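Local coordinates for putative Zn-dependent Alcohol Dehydrogenase (Rhodobacter sphaeroides, PDB 3IV6), which binds S-adenosylmethionine in a Rossmann-like alpha/beta domain and is probably a SAM-dependent methyltransferase, despite its naming as a putative zinc-dependent alcohol dehydrogenase, at residues I155-S166 against A185-V194. Sequence-based numbering, arbitrary orientation.
Sequences IDLKLIEYGEQS and AGDVLDRALV
Ile155, Leu159 and Tyr162 of helix 155-164 pack on Ala192 and Val188 of helix 187-192, making a helix-helix contact in the small lobe inserted between strands 143-149 and 237-244 of the Rossmann-like sheet. The short segments run in roughly opposed directions, at 133°, with axes 8.8 Å apart.

The apolar part centres on Ala192, whose CB lies 4.0 Å from Leu159 CD2 and 4.1 Å from Ile155 CG1, and also meets Lys158 CB. With CG1 anti to the backbone N (chi1 -177°), Ile155 extends along the end of the short helix: its CD1 reaches Leu193 CD2 at 4.1 Å and Leu189 CD1, while its CB faces Val194 CG2. Farther along, Val188 CG1 packs 3.7 Å from Tyr162 CB, and its CG2 lies near the carbonyl O of Tyr162. Phe182 and Tyr208, the latter on helix 201-210, extend this apolar packing to the rest of the lobe.

On the more exposed side the contact becomes polar. The Arg191 guanidinium lies flat over one face of the Tyr162 ring, planes 14° apart, in an off-centre cation-pi stack with CZ 4.1 Å from the ring centroid. At the far end of that ring, Lys158 NZ appears to donate a hydrogen bond to Tyr162 OH, although its length is uncertain at this resolution. Gln165 OE1 sits at the guanidinium edge, 3.0 Å from Arg191 NH2, but the angle is too poor for a hydrogen bond.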
loop_
_atom_site.group_PDB
_atom_site.type_symbol
_atom_site.label_atom_id
_atom_site.label_comp_id
_atom_site.label_asym_id
_atom_site.label_seq_id
_atom_site.Cartn_x
_atom_site.Cartn_y
_atom_site.Cartn_z
ATOM N N ILE A 155 2.454 0.208 17.000
ATOM C CA ILE A 155 3.860 0.533 17.093
ATOM C C ILE A 155 4.131 2.036 17.175
ATOM O O ILE A 155 5.174 2.457 17.670
ATOM C CB ILE A 155 4.688 -0.029 15.934
ATOM C CG1 ILE A 155 6.163 0.309 16.192
ATOM C CG2 ILE A 155 4.255 0.594 14.637
ATOM C CD1 ILE A 155 7.169 -0.326 15.251
ATOM N N ASP A 156 3.219 2.853 16.683
ATOM C CA ASP A 156 3.492 4.280 16.675
ATOM C C ASP A 156 3.438 4.747 18.106
ATOM O O ASP A 156 4.287 5.521 18.551
ATOM C CB ASP A 156 2.475 5.060 15.823
ATOM C CG ASP A 156 2.654 4.835 14.310
ATOM O OD1 ASP A 156 3.723 4.298 13.929
ATOM O OD2 ASP A 156 1.727 5.192 13.519
ATOM N N LEU A 157 2.422 4.270 18.819
ATOM C CA LEU A 157 2.239 4.584 20.230
ATOM C C LEU A 157 3.496 4.188 21.103
ATOM O O LEU A 157 3.947 4.951 21.948
ATOM C CB LEU A 157 0.920 3.966 20.731
ATOM C CG LEU A 157 -0.405 4.380 20.042
ATOM C CD1 LEU A 157 -1.629 3.553 20.520
ATOM C CD2 LEU A 157 -0.708 5.872 20.183
ATOM N N LYS A 158 4.080 3.019 20.881
ATOM C CA LYS A 158 5.331 2.714 21.536
ATOM C C LYS A 158 6.440 3.664 21.053
ATOM O O LYS A 158 7.280 4.077 21.845
ATOM C CB LYS A 158 5.745 1.261 21.307
ATOM C CG LYS A 158 4.672 0.240 21.672
ATOM C CD LYS A 158 4.876 -0.379 23.057
ATOM C CE LYS A 158 4.543 0.611 24.173
ATOM N NZ LYS A 158 4.644 -0.038 25.522
ATOM N N LEU A 159 6.443 4.014 19.768
ATOM C CA LEU A 159 7.457 4.925 19.234
ATOM C C LEU A 159 7.437 6.313 19.894
ATOM O O LEU A 159 8.487 6.839 20.289
ATOM C CB LEU A 159 7.332 5.078 17.721
ATOM C CG LEU A 159 7.897 3.960 16.845
ATOM C CD1 LEU A 159 7.541 4.230 15.399
ATOM C CD2 LEU A 159 9.395 3.813 17.006
ATOM N N ILE A 160 6.256 6.915 19.986
ATOM C CA ILE A 160 6.105 8.174 20.710
ATOM C C ILE A 160 6.625 8.030 22.164
ATOM O O ILE A 160 7.448 8.823 22.619
ATOM C CB ILE A 160 4.614 8.683 20.724
ATOM C CG1 ILE A 160 3.949 8.604 19.336
ATOM C CG2 ILE A 160 4.508 10.059 21.309
ATOM C CD1 ILE A 160 4.688 9.270 18.223
ATOM N N GLU A 161 6.147 7.013 22.879
ATOM C CA GLU A 161 6.447 6.836 24.300
ATOM C C GLU A 161 7.945 6.705 24.512
ATOM O O GLU A 161 8.550 7.546 25.179
ATOM C CB GLU A 161 5.689 5.611 24.862
ATOM C CG GLU A 161 6.080 5.101 26.269
ATOM C CD GLU A 161 5.158 3.962 26.802
ATOM O OE1 GLU A 161 5.606 3.204 27.700
ATOM O OE2 GLU A 161 3.995 3.826 26.331
ATOM N N TYR A 162 8.528 5.663 23.916
ATOM C CA TYR A 162 9.923 5.264 24.135
ATOM C C TYR A 162 10.955 6.209 23.477
ATOM O O TYR A 162 12.175 6.080 23.666
ATOM C CB TYR A 162 10.131 3.813 23.659
ATOM C CG TYR A 162 9.294 2.738 24.374
ATOM C CD1 TYR A 162 8.605 3.013 25.547
ATOM C CD2 TYR A 162 9.213 1.444 23.858
ATOM C CE1 TYR A 162 7.864 2.049 26.177
ATOM C CE2 TYR A 162 8.474 0.465 24.486
ATOM C CZ TYR A 162 7.800 0.768 25.650
ATOM O OH TYR A 162 7.051 -0.206 26.290
ATOM N N GLY A 163 10.450 7.162 22.709
ATOM C CA GLY A 163 11.290 8.137 22.047
ATOM C C GLY A 163 11.203 9.489 22.724
ATOM O O GLY A 163 12.068 10.338 22.531
ATOM N N GLU A 164 10.138 9.678 23.497
ATOM C CA GLU A 164 9.970 10.819 24.378
ATOM C C GLU A 164 10.883 10.663 25.608
ATOM O O GLU A 164 11.674 11.552 25.950
ATOM C CB GLU A 164 8.521 10.864 24.843
ATOM C CG GLU A 164 8.074 12.187 25.389
ATOM C CD GLU A 164 7.620 13.120 24.284
ATOM O OE1 GLU A 164 8.403 14.039 23.939
ATOM O OE2 GLU A 164 6.486 12.932 23.763
ATOM N N GLN A 165 10.754 9.522 26.273
ATOM C CA GLN A 165 11.580 9.206 27.422
ATOM C C GLN A 165 13.050 9.335 27.062
ATOM O O GLN A 165 13.892 9.585 27.914
ATOM C CB GLN A 165 11.308 7.779 27.879
ATOM C CG GLN A 165 9.969 7.586 28.568
ATOM C CD GLN A 165 9.703 6.120 28.893
ATOM O OE1 GLN A 165 10.523 5.242 28.594
ATOM N NE2 GLN A 165 8.549 5.846 29.492
ATOM N N SER A 166 13.347 9.144 25.789
ATOM C CA SER A 166 14.709 9.206 25.300
ATOM C C SER A 166 15.037 10.628 24.794
ATOM O O SER A 166 16.192 11.003 24.588
ATOM C CB SER A 166 14.871 8.175 24.185
ATOM O OG SER A 166 16.229 7.874 23.963
ATOM N N ALA A 185 15.073 6.320 14.535
ATOM C CA ALA A 185 14.805 6.118 15.955
ATOM C C ALA A 185 15.855 5.211 16.589
ATOM O O ALA A 185 15.939 5.106 17.814
ATOM C CB ALA A 185 13.412 5.542 16.154
ATOM N N GLY A 186 16.652 4.558 15.750
ATOM C CA GLY A 186 17.643 3.609 16.222
ATOM C C GLY A 186 17.107 2.706 17.316
ATOM O O GLY A 186 16.233 1.874 17.074
ATOM N N ASP A 187 17.635 2.871 18.525
ATOM C CA ASP A 187 17.458 1.881 19.580
ATOM C C ASP A 187 16.006 1.821 20.041
ATOM O O ASP A 187 15.560 0.813 20.591
ATOM C CB ASP A 187 18.374 2.191 20.765
ATOM C CG ASP A 187 18.186 1.222 21.915
ATOM O OD1 ASP A 187 18.522 0.030 21.753
ATOM O OD2 ASP A 187 17.702 1.652 22.983
ATOM N N VAL A 188 15.272 2.907 19.815
ATOM C CA VAL A 188 13.868 2.976 20.199
ATOM C C VAL A 188 13.022 2.014 19.371
ATOM O O VAL A 188 12.061 1.429 19.871
ATOM C CB VAL A 188 13.309 4.402 20.040
ATOM C CG1 VAL A 188 11.849 4.450 20.462
ATOM C CG2 VAL A 188 14.137 5.389 20.849
ATOM N N LEU A 189 13.387 1.854 18.103
ATOM C CA LEU A 189 12.672 0.951 17.208
ATOM C C LEU A 189 12.585 -0.453 17.797
ATOM O O LEU A 189 11.496 -1.006 17.949
ATOM C CB LEU A 189 13.350 0.907 15.838
ATOM C CG LEU A 189 12.561 0.238 14.711
ATOM C CD1 LEU A 189 11.184 0.869 14.571
ATOM C CD2 LEU A 189 13.325 0.315 13.399
ATOM N N ASP A 190 13.740 -1.024 18.126
ATOM C CA ASP A 190 13.795 -2.354 18.720
ATOM C C ASP A 190 12.782 -2.494 19.851
ATOM O O ASP A 190 12.085 -3.503 19.952
ATOM C CB ASP A 190 15.203 -2.652 19.235
ATOM C CG ASP A 190 16.262 -2.497 18.161
ATOM O OD1 ASP A 190 16.132 -1.579 17.325
ATOM O OD2 ASP A 190 17.224 -3.293 18.153
ATOM N N ARG A 191 12.706 -1.475 20.701
ATOM C CA ARG A 191 11.919 -1.554 21.925
ATOM C C ARG A 191 10.426 -1.496 21.626
ATOM O O ARG A 191 9.604 -1.951 22.423
ATOM C CB ARG A 191 12.308 -0.429 22.886
ATOM C CG ARG A 191 11.805 -0.624 24.307
ATOM C CD ARG A 191 12.774 -0.039 25.321
ATOM N NE ARG A 191 12.159 1.017 26.119
ATOM C CZ ARG A 191 12.494 2.302 26.044
ATOM N NH1 ARG A 191 13.442 2.695 25.206
ATOM N NH2 ARG A 191 11.880 3.194 26.809
ATOM N N ALA A 192 10.080 -0.932 20.473
ATOM C CA ALA A 192 8.695 -0.586 20.174
ATOM C C ALA A 192 8.035 -1.654 19.308
ATOM O O ALA A 192 6.811 -1.701 19.191
ATOM C CB ALA A 192 8.623 0.772 19.493
ATOM N N LEU A 193 8.854 -2.508 18.703
ATOM C CA LEU A 193 8.357 -3.529 17.788
ATOM C C LEU A 193 7.210 -4.317 18.411
ATOM O O LEU A 193 7.290 -4.742 19.564
ATOM C CB LEU A 193 9.486 -4.477 17.379
ATOM C CG LEU A 193 10.418 -3.983 16.272
ATOM C CD1 LEU A 193 11.489 -5.020 15.968
ATOM C CD2 LEU A 193 9.629 -3.637 15.018
ATOM N N VAL A 194 6.143 -4.509 17.641
ATOM C CA VAL A 194 5.003 -5.296 18.094
ATOM C C VAL A 194 4.782 -6.512 17.201
ATOM O O VAL A 194 5.352 -6.607 16.113
ATOM C CB VAL A 194 3.713 -4.455 18.128
ATOM C CG1 VAL A 194 3.888 -3.254 19.045
ATOM C CG2 VAL A 194 3.333 -4.012 16.724
#